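Local coordinates for protein diadenosine Tetraphosphate Hydrolase (Caenorhabditis elegans, PDB 1KTG) that cleaves diadenosine tetraphosphate asymmetrically into AMP and ATP, as a Nudix hydrolase that depends on divalent metal ions, at residues 57-61 against 62-66. Sequence-based numbering, arbitrary orientation.
Sequences ANITK and EQLTI
Thr60 and Gln63 pair in an arrangement that resembles a capping box, its second bond weak, at the start of a short 3-10 turn in the loop that leads from the Nudix-box helix 45-57 to strand 64-78. They illustrate how a side chain within a turn can reach back to satisfy a backbone N-H at its start. Among the polar contacts, the main one is Thr60 N to Gln63 OE1, 2.6 Å long and nearly straight. Its donor is tilted 26° from the side-chain carbonyl plane. The Gln63 side chain, with CG beside its own backbone N (chi1 -66°) and extended beyond, reaches back to Thr60. In return, Gln63 N is hydrogen-bonded to Thr60 O at 3.0 Å, from above the carbonyl plane, with Thr60 OG1 a weak second acceptor. Leu64 N, bonded to Lys61 O at 3.1 Å, completes the turn. With an alanine at Gln63, Thr60 N would probably lose its side-chain acceptor, and the loop before the turn a link to it. Among the apolar contacts, Lys61 CD lies 3.7 Å from Ile66 CD1. Ile59 and Leu64 cross at about a right angle, both against Leu92 of strand 81-92, with Ile59 CG2 3.6 Å from Leu64 CD2.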
ATOM      1  N   ALA A  57       3.826  -9.103  -0.384  1.00  5.98           N
ATOM      2  CA  ALA A  57       2.525  -9.678  -0.726  1.00  6.05           C
ATOM      3  C   ALA A  57       2.588 -10.704  -1.851  1.00  6.35           C
ATOM      4  O   ALA A  57       1.575 -11.312  -2.186  1.00  6.58           O
ATOM      5  CB  ALA A  57       1.559  -8.580  -1.072  1.00  6.02           C
ATOM      6  N   ASN A  58       3.770 -10.892  -2.428  1.00  6.05           N
ATOM      7  CA  ASN A  58       3.974 -11.846  -3.515  1.00  6.85           C
ATOM      8  C   ASN A  58       3.165 -11.473  -4.760  1.00  6.74           C
ATOM      9  O   ASN A  58       2.691 -12.346  -5.487  1.00  6.42           O
ATOM     10  CB  ASN A  58       3.650 -13.272  -3.062  1.00  7.39           C
ATOM     11  CG  ASN A  58       4.417 -14.324  -3.832  1.00  8.63           C
ATOM     12  OD1 ASN A  58       3.993 -15.473  -3.909  1.00 13.53           O
ATOM     13  ND2 ASN A  58       5.557 -13.950  -4.388  1.00 10.73           N
ATOM     14  N   ILE A  59       3.012 -10.165  -4.977  1.00  6.53           N
ATOM     15  CA  ILE A  59       2.358  -9.630  -6.164  1.00  7.20           C
ATOM     16  C   ILE A  59       3.432  -8.966  -7.030  1.00  7.19           C
ATOM     17  O   ILE A  59       4.151  -8.059  -6.567  1.00  7.40           O
ATOM     18  CB  ILE A  59       1.282  -8.617  -5.787  1.00  7.07           C
ATOM     19  CG1 ILE A  59       0.163  -9.307  -5.010  1.00  7.04           C
ATOM     20  CG2 ILE A  59       0.724  -7.954  -7.036  1.00  8.46           C
ATOM     21  CD1 ILE A  59      -0.812  -8.359  -4.326  1.00  8.03           C
ATOM     22  N   THR A  60       3.513  -9.419  -8.279  1.00  7.58           N
ATOM     23  CA  THR A  60       4.488  -8.933  -9.247  1.00  8.08           C
ATOM     24  C   THR A  60       3.953  -7.756 -10.059  1.00  8.25           C
ATOM     25  O   THR A  60       2.741  -7.520 -10.146  1.00  7.48           O
ATOM     26  CB  THR A  60       4.890 -10.041 -10.237  1.00  8.56           C
ATOM     27  OG1 THR A  60       3.817 -10.286 -11.164  1.00  9.98           O
ATOM     28  CG2 THR A  60       5.120 -11.389  -9.539  1.00  9.81           C
ATOM     29  N   LYS A  61       4.875  -7.036 -10.680  1.00  7.71           N
ATOM     30  CA  LYS A  61       4.515  -5.881 -11.488  1.00  8.38           C
ATOM     31  C   LYS A  61       3.558  -6.287 -12.602  1.00  7.95           C
ATOM     32  O   LYS A  61       2.642  -5.542 -12.948  1.00  7.84           O
ATOM     33  CB  LYS A  61       5.779  -5.257 -12.077  1.00  8.70           C
ATOM     34  CG  LYS A  61       5.542  -4.298 -13.225  1.00 11.26           C
ATOM     35  CD  LYS A  61       5.067  -2.952 -12.738  1.00 13.56           C
ATOM     36  CE  LYS A  61       5.019  -1.915 -13.877  1.00 14.74           C
ATOM     37  NZ  LYS A  61       6.188  -1.949 -14.784  1.00 18.83           N
ATOM     38  N   GLU A  62       3.759  -7.484 -13.130  1.00  7.44           N
ATOM     39  CA  GLU A  62       2.991  -7.977 -14.260  1.00  8.06           C
ATOM     40  C   GLU A  62       1.531  -8.261 -13.896  1.00  7.65           C
ATOM     41  O   GLU A  62       0.668  -8.304 -14.757  1.00  7.36           O
ATOM     42  CB  GLU A  62       3.641  -9.255 -14.799  1.00  8.42           C
ATOM     43  CG  GLU A  62       5.065  -9.093 -15.340  1.00 10.48           C
ATOM     44  CD  GLU A  62       6.102  -8.685 -14.291  1.00 13.41           C
ATOM     45  OE1 GLU A  62       6.118  -9.239 -13.174  1.00 14.78           O
ATOM     46  OE2 GLU A  62       6.924  -7.791 -14.591  1.00 16.42           O
ATOM     47  N   GLN A  63       1.275  -8.471 -12.610  1.00  7.32           N
ATOM     48  CA  GLN A  63      -0.068  -8.745 -12.124  1.00  7.05           C
ATOM     49  C   GLN A  63      -0.833  -7.459 -11.842  1.00  6.75           C
ATOM     50  O   GLN A  63      -2.001  -7.495 -11.477  1.00  6.47           O
ATOM     51  CB  GLN A  63       0.023  -9.547 -10.827  1.00  7.33           C
ATOM     52  CG  GLN A  63       0.597 -10.929 -10.991  1.00  8.40           C
ATOM     53  CD  GLN A  63       0.889 -11.577  -9.654  1.00 11.44           C
ATOM     54  OE1 GLN A  63       1.936 -11.340  -9.060  1.00 13.51           O
ATOM     55  NE2 GLN A  63      -0.043 -12.380  -9.175  1.00 14.38           N
ATOM     56  N   LEU A  64      -0.170  -6.320 -12.010  1.00  6.66           N
ATOM     57  CA  LEU A  64      -0.750  -5.040 -11.638  1.00  6.69           C
ATOM     58  C   LEU A  64      -0.913  -4.064 -12.799  1.00  6.77           C
ATOM     59  O   LEU A  64      -0.151  -4.089 -13.755  1.00  6.58           O
ATOM     60  CB  LEU A  64       0.164  -4.352 -10.610  1.00  6.84           C
ATOM     61  CG  LEU A  64       0.375  -5.022  -9.259  1.00  6.68           C
ATOM     62  CD1 LEU A  64       1.384  -4.199  -8.456  1.00  7.71           C
ATOM     63  CD2 LEU A  64      -0.943  -5.161  -8.520  1.00  7.76           C
ATOM     64  N   THR A  65      -1.924  -3.209 -12.686  1.00  7.16           N
ATOM     65  CA  THR A  65      -2.069  -2.040 -13.543  1.00  6.84           C
ATOM     66  C   THR A  65      -1.844  -0.849 -12.614  1.00  6.60           C
ATOM     67  O   THR A  65      -2.730  -0.477 -11.837  1.00  6.35           O
ATOM     68  CB  THR A  65      -3.468  -1.946 -14.181  1.00  7.34           C
ATOM     69  OG1 THR A  65      -3.664  -3.030 -15.098  1.00  7.98           O
ATOM     70  CG2 THR A  65      -3.568  -0.713 -15.070  1.00  7.53           C
ATOM     71  N   ILE A  66      -0.650  -0.272 -12.667  1.00  5.86           N
ATOM     72  CA  ILE A  66      -0.301   0.829 -11.773  1.00  6.31           C
ATOM     73  C   ILE A  66      -0.721   2.141 -12.405  1.00  6.18           C
ATOM     74  O   ILE A  66      -0.388   2.419 -13.550  1.00  5.37           O
ATOM     75  CB  ILE A  66       1.209   0.842 -11.480  1.00  6.43           C
ATOM     76  CG1 ILE A  66       1.635  -0.491 -10.873  1.00  7.62           C
ATOM     77  CG2 ILE A  66       1.528   1.974 -10.516  1.00  7.51           C
ATOM     78  CD1 ILE A  66       3.108  -0.622 -10.607  1.00  8.60           C
TER